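Long-range contacts in stringent starvation protein A homolog (Haemophilus influenzae, PDB 3LYK), which probably forms an equimolar complex with the RNA polymerase holoenzyme but not with the core enzyme, and has a glutathione S-transferase-like fold: residues Leu9-Asp14 against Tyr32-Val37; Val21-Ala26 against Asp190-Ser195. All blocks are in the same frame, centred on the assembly; numbering follows the deposited sequence.

Contact 1: Leu9-Asp14 against Tyr32-Val37; sequences LFSNKD and YENAEV
Strands 9-11 and 32-36 pair in parallel register, L9 with N34, F10 with A35 and S11 with E36, their axes 27° apart and 4.9 Å at closest approach. The backbone ladder runs from L9 N to E33 O, A35 N to L9 O, S11 N to A35 O and V37 N to S11 O. On the face bearing L9, S11, N34 and E36, the CB of L9 lies 3.9 Å from CD1 of Y32, the two side chains pointing the same way. Farther along, OG of S11 and OD1 of N34, 2.9 Å apart, form at most a weak hydrogen bond, since the same proton could go to another acceptor; a water joins S11 OG, N34 ND2 and E36 OE1. On the face bearing F10 and A35, CD1 of F10 meets CB of A35 at 4.0 Å; CG1 of V37, just past the strand, lies at the edge of the F10 ring, near its plane. At the end of its strand the E36 chain turns about its CB-CG bond (chi2 70°), which brings OE2 to K13 N, beyond strand 9-11, at 2.7 Å and on the syn lone pair. N12 is gripped at both ends of its amide: ND2 gives V37 O an almost straight bond (2.9 Å, 171°), and OD1 accepts from D14 N, closing an Asx turn. With helix 16-27 connecting the strands, this pairing completes the N-terminal beta-alpha-beta unit of the thioredoxin-like domain of the GST superfamily.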
ATOM      1  N   LEU B   9       8.455  10.987  15.558  1.00 20.05           N
ATOM      2  CA  LEU B   9       8.674   9.808  14.794  1.00 19.59           C
ATOM      3  C   LEU B   9       9.343   8.730  15.646  1.00 20.32           C
ATOM      4  O   LEU B   9      10.488   8.906  16.103  1.00 20.50           O
ATOM      5  CB  LEU B   9       9.546  10.106  13.573  1.00 19.67           C
ATOM      6  CG  LEU B   9       9.849   8.892  12.705  1.00 19.32           C
ATOM      7  CD1 LEU B   9       8.574   8.564  11.944  1.00 17.49           C
ATOM      8  CD2 LEU B   9      11.014   9.155  11.735  1.00 21.73           C
ATOM      9  N   PHE B  10       8.643   7.619  15.859  1.00 19.53           N
ATOM     10  CA  PHE B  10       9.249   6.423  16.444  1.00 19.72           C
ATOM     11  C   PHE B  10       9.914   5.686  15.337  1.00 19.60           C
ATOM     12  O   PHE B  10       9.270   5.333  14.324  1.00 18.69           O
ATOM     13  CB  PHE B  10       8.222   5.501  17.146  1.00 18.94           C
ATOM     14  CG  PHE B  10       7.617   6.107  18.359  1.00 21.47           C
ATOM     15  CD1 PHE B  10       8.137   5.836  19.621  1.00 22.45           C
ATOM     16  CD2 PHE B  10       6.516   6.955  18.246  1.00 21.75           C
ATOM     17  CE1 PHE B  10       7.580   6.430  20.765  1.00 25.19           C
ATOM     18  CE2 PHE B  10       5.943   7.556  19.377  1.00 26.96           C
ATOM     19  CZ  PHE B  10       6.475   7.289  20.645  1.00 27.08           C
ATOM     20  N   SER B  11      11.211   5.446  15.489  1.00 19.92           N
ATOM     21  CA  SER B  11      11.934   4.816  14.412  1.00 21.03           C
ATOM     22  C   SER B  11      13.140   4.082  14.912  1.00 22.02           C
ATOM     23  O   SER B  11      13.620   4.334  16.029  1.00 20.46           O
ATOM     24  CB  SER B  11      12.419   5.859  13.368  1.00 21.96           C
ATOM     25  OG  SER B  11      13.237   6.796  13.976  1.00 25.82           O
ATOM     26  N   ASN B  12      13.672   3.245  14.030  1.00 22.01           N
ATOM     27  CA  ASN B  12      14.957   2.614  14.280  1.00 23.93           C
ATOM     28  C   ASN B  12      15.944   3.029  13.204  1.00 24.66           C
ATOM     29  O   ASN B  12      15.605   3.031  12.009  1.00 23.79           O
ATOM     30  CB  ASN B  12      14.803   1.082  14.336  1.00 23.67           C
ATOM     31  CG  ASN B  12      16.133   0.382  14.474  1.00 26.15           C
ATOM     32  OD1 ASN B  12      16.796   0.129  13.482  1.00 27.09           O
ATOM     33  ND2 ASN B  12      16.554   0.116  15.721  1.00 22.24           N
ATOM     34  N   LYS B  13      17.159   3.391  13.619  1.00 24.90           N
ATOM     35  CA  LYS B  13      18.168   3.934  12.703  1.00 27.03           C
ATOM     36  C   LYS B  13      18.694   2.986  11.632  1.00 26.84           C
ATOM     37  O   LYS B  13      19.298   3.437  10.685  1.00 27.88           O
ATOM     38  CB  LYS B  13      19.377   4.500  13.507  1.00 29.02           C
ATOM     39  CG  LYS B  13      20.152   3.442  14.304  1.00 30.27           C
ATOM     40  CD  LYS B  13      21.431   4.132  14.843  1.00 39.68           C
ATOM     41  CE  LYS B  13      21.768   3.681  16.242  1.00 39.77           C
ATOM     42  NZ  LYS B  13      22.187   2.246  16.263  1.00 43.01           N
ATOM     43  N   ASP B  14      18.481   1.679  11.759  1.00 27.05           N
ATOM     44  CA  ASP B  14      18.905   0.772  10.707  1.00 27.27           C
ATOM     45  C   ASP B  14      17.766   0.268   9.831  1.00 26.66           C
ATOM     46  O   ASP B  14      18.012  -0.528   8.914  1.00 26.37           O
ATOM     47  CB  ASP B  14      19.612  -0.451  11.319  1.00 28.81           C
ATOM     48  CG  ASP B  14      20.900  -0.063  12.083  1.00 33.46           C
ATOM     49  OD1 ASP B  14      21.703   0.750  11.568  1.00 37.74           O
ATOM     50  OD2 ASP B  14      21.083  -0.558  13.204  1.00 38.64           O
ATOM     51  N   TYR B  32      10.676  17.684  13.756  1.00 24.70           N
ATOM     52  CA  TYR B  32      10.007  16.641  14.471  1.00 24.47           C
ATOM     53  C   TYR B  32      10.987  16.091  15.502  1.00 25.37           C
ATOM     54  O   TYR B  32      12.199  16.243  15.336  1.00 24.42           O
ATOM     55  CB  TYR B  32       9.612  15.523  13.481  1.00 23.09           C
ATOM     56  CG  TYR B  32      10.778  14.812  12.833  1.00 20.33           C
ATOM     57  CD1 TYR B  32      11.249  13.595  13.345  1.00 19.87           C
ATOM     58  CD2 TYR B  32      11.405  15.334  11.701  1.00 18.01           C
ATOM     59  CE1 TYR B  32      12.338  12.914  12.745  1.00 18.54           C
ATOM     60  CE2 TYR B  32      12.482  14.671  11.095  1.00 16.76           C
ATOM     61  CZ  TYR B  32      12.944  13.460  11.627  1.00 20.15           C
ATOM     62  OH  TYR B  32      13.979  12.772  11.013  1.00 17.44           O
ATOM     63  N   GLU B  33      10.467  15.426  16.520  1.00 25.58           N
ATOM     64  CA  GLU B  33      11.307  14.698  17.461  1.00 28.62           C
ATOM     65  C   GLU B  33      11.533  13.213  17.038  1.00 27.99           C
ATOM     66  O   GLU B  33      10.563  12.466  16.812  1.00 25.98           O
ATOM     67  CB  GLU B  33      10.666  14.771  18.848  1.00 29.99           C
ATOM     68  CG  GLU B  33      11.283  13.796  19.856  1.00 37.82           C
ATOM     69  CD  GLU B  33      10.533  13.738  21.219  1.00 47.25           C
ATOM     70  OE1 GLU B  33       9.282  13.594  21.255  1.00 49.16           O
ATOM     71  OE2 GLU B  33      11.226  13.804  22.265  1.00 52.00           O
ATOM     72  N   ASN B  34      12.798  12.797  16.938  1.00 27.17           N
ATOM     73  CA  ASN B  34      13.135  11.395  16.698  1.00 28.41           C
ATOM     74  C   ASN B  34      13.129  10.580  18.005  1.00 27.71           C
ATOM     75  O   ASN B  34      13.871  10.908  18.934  1.00 28.59           O
ATOM     76  CB  ASN B  34      14.498  11.266  16.008  1.00 28.97           C
ATOM     77  CG  ASN B  34      14.665   9.916  15.316  1.00 32.23           C
ATOM     78  OD1 ASN B  34      13.952   9.611  14.366  1.00 37.49           O
ATOM     79  ND2 ASN B  34      15.569   9.083  15.820  1.00 35.46           N
ATOM     80  N   ALA B  35      12.301   9.538  18.109  1.00 25.66           N
ATOM     81  CA  ALA B  35      12.371   8.689  19.303  1.00 24.67           C
ATOM     82  C   ALA B  35      12.883   7.350  18.842  1.00 24.32           C
ATOM     83  O   ALA B  35      12.156   6.576  18.189  1.00 22.36           O
ATOM     84  CB  ALA B  35      11.018   8.569  20.008  1.00 24.83           C
ATOM     85  N   GLU B  36      14.151   7.093  19.162  1.00 23.79           N
ATOM     86  CA  GLU B  36      14.828   5.896  18.711  1.00 25.18           C
ATOM     87  C   GLU B  36      14.226   4.693  19.427  1.00 25.43           C
ATOM     88  O   GLU B  36      13.906   4.770  20.595  1.00 25.55           O
ATOM     89  CB  GLU B  36      16.353   5.966  18.977  1.00 26.05           C
ATOM     90  CG  GLU B  36      17.086   4.768  18.413  1.00 26.33           C
ATOM     91  CD  GLU B  36      17.136   4.765  16.875  1.00 30.09           C
ATOM     92  OE1 GLU B  36      16.889   5.826  16.252  1.00 28.12           O
ATOM     93  OE2 GLU B  36      17.441   3.705  16.284  1.00 32.42           O
ATOM     94  N   VAL B  37      14.045   3.590  18.726  1.00 25.52           N
ATOM     95  CA  VAL B  37      13.487   2.415  19.376  1.00 26.06           C
ATOM     96  C   VAL B  37      14.317   1.204  19.006  1.00 26.19           C
ATOM     97  O   VAL B  37      14.746   1.026  17.863  1.00 25.69           O
ATOM     98  CB  VAL B  37      11.970   2.128  19.057  1.00 26.48           C
ATOM     99  CG1 VAL B  37      11.139   3.390  18.818  1.00 25.53           C
ATOM    100  CG2 VAL B  37      11.801   1.144  17.959  1.00 27.88           C
TER
HETATM  101  O   HOH W   1      15.978   6.537  13.919  1.00 31.58           O

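Contact 2: Val21-Ala26 against Asp190-Ser195; sequences VKIVLA and DSFLQS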
ATOM      1  N   VAL B  21      10.986   7.460   5.392  1.00 15.89           N
ATOM      2  CA  VAL B  21      10.187   8.484   6.016  1.00 15.98           C
ATOM      3  C   VAL B  21      11.048   9.709   6.425  1.00 16.22           C
ATOM      4  O   VAL B  21      10.652  10.884   6.186  1.00 14.67           O
ATOM      5  CB  VAL B  21       9.385   7.923   7.241  1.00 16.01           C
ATOM      6  CG1 VAL B  21       8.660   9.061   7.999  1.00 15.44           C
ATOM      7  CG2 VAL B  21       8.307   6.912   6.751  1.00 16.06           C
ATOM      8  N   LYS B  22      12.239   9.451   6.967  1.00 16.14           N
ATOM      9  CA  LYS B  22      13.136  10.607   7.326  1.00 17.32           C
ATOM     10  C   LYS B  22      13.539  11.402   6.125  1.00 15.53           C
ATOM     11  O   LYS B  22      13.680  12.578   6.218  1.00 16.43           O
ATOM     12  CB  LYS B  22      14.402  10.173   8.079  1.00 17.30           C
ATOM     13  CG  LYS B  22      14.120   9.518   9.421  1.00 21.12           C
ATOM     14  CD  LYS B  22      15.466   8.953   9.932  1.00 26.55           C
ATOM     15  CE  LYS B  22      15.377   8.551  11.364  1.00 30.79           C
ATOM     16  NZ  LYS B  22      16.635   7.817  11.697  1.00 33.42           N
ATOM     17  N   ILE B  23      13.729  10.777   4.979  1.00 16.08           N
ATOM     18  CA  ILE B  23      14.063  11.567   3.794  1.00 16.16           C
ATOM     19  C   ILE B  23      12.881  12.480   3.444  1.00 15.94           C
ATOM     20  O   ILE B  23      13.047  13.675   3.155  1.00 15.90           O
ATOM     21  CB  ILE B  23      14.374  10.657   2.630  1.00 15.88           C
ATOM     22  CG1 ILE B  23      15.653   9.883   2.926  1.00 15.90           C
ATOM     23  CG2 ILE B  23      14.492  11.480   1.323  1.00 17.01           C
ATOM     24  CD1 ILE B  23      15.922   8.772   1.878  1.00 14.08           C
ATOM     25  N   VAL B  24      11.671  11.930   3.512  1.00 15.48           N
ATOM     26  CA  VAL B  24      10.480  12.770   3.177  1.00 15.39           C
ATOM     27  C   VAL B  24      10.281  13.901   4.168  1.00 15.57           C
ATOM     28  O   VAL B  24      10.021  15.042   3.761  1.00 16.74           O
ATOM     29  CB  VAL B  24       9.198  11.897   3.005  1.00 15.42           C
ATOM     30  CG1 VAL B  24       7.973  12.768   2.801  1.00 12.60           C
ATOM     31  CG2 VAL B  24       9.445  10.908   1.787  1.00 12.43           C
ATOM     32  N   LEU B  25      10.438  13.615   5.458  1.00 16.67           N
ATOM     33  CA  LEU B  25      10.358  14.687   6.476  1.00 17.76           C
ATOM     34  C   LEU B  25      11.358  15.830   6.211  1.00 18.88           C
ATOM     35  O   LEU B  25      10.982  16.993   6.348  1.00 19.61           O
ATOM     36  CB  LEU B  25      10.542  14.147   7.898  1.00 17.32           C
ATOM     37  CG  LEU B  25       9.374  13.308   8.451  1.00 18.68           C
ATOM     38  CD1 LEU B  25       9.804  12.370   9.600  1.00 16.94           C
ATOM     39  CD2 LEU B  25       8.228  14.209   8.912  1.00 19.12           C
ATOM     40  N   ALA B  26      12.579  15.488   5.770  1.00 18.22           N
ATOM     41  CA  ALA B  26      13.617  16.466   5.527  1.00 19.50           C
ATOM     42  C   ALA B  26      13.355  17.214   4.222  1.00 20.06           C
ATOM     43  O   ALA B  26      13.555  18.415   4.179  1.00 18.67           O
ATOM     44  CB  ALA B  26      15.006  15.802   5.522  1.00 18.11           C
ATOM     45  N   ASP B 190      20.293  17.739   0.183  1.00 22.59           N
ATOM     46  CA  ASP B 190      20.135  18.184   1.590  1.00 24.47           C
ATOM     47  C   ASP B 190      19.306  17.219   2.434  1.00 23.64           C
ATOM     48  O   ASP B 190      19.628  16.972   3.617  1.00 23.10           O
ATOM     49  CB  ASP B 190      19.465  19.571   1.700  1.00 26.21           C
ATOM     50  CG  ASP B 190      20.425  20.724   1.327  1.00 34.95           C
ATOM     51  OD1 ASP B 190      21.665  20.473   1.212  1.00 42.52           O
ATOM     52  OD2 ASP B 190      19.943  21.884   1.154  1.00 41.39           O
ATOM     53  N   SER B 191      18.240  16.679   1.840  1.00 21.39           N
ATOM     54  CA  SER B 191      17.327  15.820   2.640  1.00 21.31           C
ATOM     55  C   SER B 191      17.990  14.498   2.988  1.00 19.52           C
ATOM     56  O   SER B 191      17.831  13.979   4.084  1.00 19.23           O
ATOM     57  CB  SER B 191      15.982  15.587   1.906  1.00 19.95           C
ATOM     58  OG  SER B 191      16.192  15.008   0.609  1.00 22.49           O
ATOM     59  N   PHE B 192      18.697  13.932   2.034  1.00 19.41           N
ATOM     60  CA  PHE B 192      19.363  12.673   2.275  1.00 21.02           C
ATOM     61  C   PHE B 192      20.435  12.860   3.348  1.00 22.35           C
ATOM     62  O   PHE B 192      20.510  12.060   4.295  1.00 23.61           O
ATOM     63  CB  PHE B 192      19.978  12.077   1.008  1.00 20.60           C
ATOM     64  CG  PHE B 192      20.425  10.667   1.205  1.00 20.33           C
ATOM     65  CD1 PHE B 192      19.565   9.608   0.924  1.00 18.31           C
ATOM     66  CD2 PHE B 192      21.669  10.398   1.762  1.00 16.77           C
ATOM     67  CE1 PHE B 192      19.960   8.276   1.177  1.00 22.35           C
ATOM     68  CE2 PHE B 192      22.093   9.092   2.012  1.00 17.75           C
ATOM     69  CZ  PHE B 192      21.243   8.008   1.724  1.00 20.67           C
ATOM     70  N   LEU B 193      21.228  13.930   3.216  1.00 23.48           N
ATOM     71  CA  LEU B 193      22.224  14.305   4.245  1.00 24.82           C
ATOM     72  C   LEU B 193      21.618  14.376   5.640  1.00 25.70           C
ATOM     73  O   LEU B 193      22.127  13.736   6.555  1.00 25.84           O
ATOM     74  CB  LEU B 193      22.898  15.636   3.905  1.00 23.85           C
ATOM     75  CG  LEU B 193      23.687  15.586   2.599  1.00 25.63           C
ATOM     76  CD1 LEU B 193      24.065  17.014   2.182  1.00 24.70           C
ATOM     77  CD2 LEU B 193      24.941  14.715   2.803  1.00 27.45           C
ATOM     78  N   GLN B 194      20.505  15.100   5.802  1.00 25.11           N
ATOM     79  CA  GLN B 194      19.807  15.095   7.080  1.00 26.41           C
ATOM     80  C   GLN B 194      19.319  13.736   7.514  1.00 26.60           C
ATOM     81  O   GLN B 194      19.303  13.452   8.705  1.00 26.93           O
ATOM     82  CB  GLN B 194      18.597  16.013   7.052  1.00 27.02           C
ATOM     83  CG  GLN B 194      18.951  17.490   7.143  1.00 31.35           C
ATOM     84  CD  GLN B 194      17.744  18.336   6.874  1.00 37.80           C
ATOM     85  OE1 GLN B 194      17.717  19.091   5.906  1.00 43.75           O
ATOM     86  NE2 GLN B 194      16.708  18.179   7.700  1.00 36.58           N
ATOM     87  N   SER B 195      18.899  12.889   6.572  1.00 26.18           N
ATOM     88  CA  SER B 195      18.325  11.596   6.971  1.00 25.89           C
ATOM     89  C   SER B 195      19.339  10.628   7.560  1.00 28.31           C
ATOM     90  O   SER B 195      18.950   9.746   8.334  1.00 29.13           O
ATOM     91  CB  SER B 195      17.602  10.922   5.795  1.00 23.71           C
ATOM     92  OG  SER B 195      18.522  10.422   4.827  1.00 18.31           O
TER
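I23 reaches S195 and F192 with successive atoms of one branch. With CG1 beside the backbone N (chi1 -66°) and the chain then extended, CG1 lies 3.5 Å from OG of S195, and CD1 comes within 3.9 Å of CD1 of F192. The CB of F192 points away from 21-26, yet with CG anti to the backbone N (chi1 -169°) the ring atoms CD1 and CE1 still reach CD1 of I23; S195 OG lies over one face of the ring, offset toward its rim, and rings of H19, W162 and F187 also gather round it. S195 turns its hydroxyl back to F192 O, 2.6 Å from OG and on a lone pair of that carbonyl, and H19 also hydrogen-bonds OG. The hydroxyl is therefore engaged at a buried position while CB packs on I23. At the other end, the small A26 lets the helices draw close: its CB is 3.8 Å from CB of S191 and 3.6 Å from NE2 of Q194, whose extended chain lies across the methyl. S191 OG hydrogen-bonds E27. No hydrogen bond links the two segments directly; helix axes 8.0 Å apart, crossing at 128°, give close packing through small residues. This joins the first helix of the thioredoxin-like domain to the last helix modelled in the helical C-terminal domain, an interdomain interface of the GST fold.

From the N terminus the chain runs along strand 3-11, through helix 16-27 and back into strand 30-36, where contact 1 closes a short loop of 17 intervening residues. Contact 2 starts inside that loop, on helix 16-27, and closes only after 163 further residues, at helix 190-195; the two closures therefore cross instead of nesting. Their centres are about 13 Å apart, and K22 bridges them: its CE packs 3.5 Å from OD1 of N34, and its CG 3.6 Å from OH of Y32. Helix 16-27 thus lies between strands 3-11 and 30-36 and helix 190-195, with K22 touching both the sheet and S195, tying both domains together.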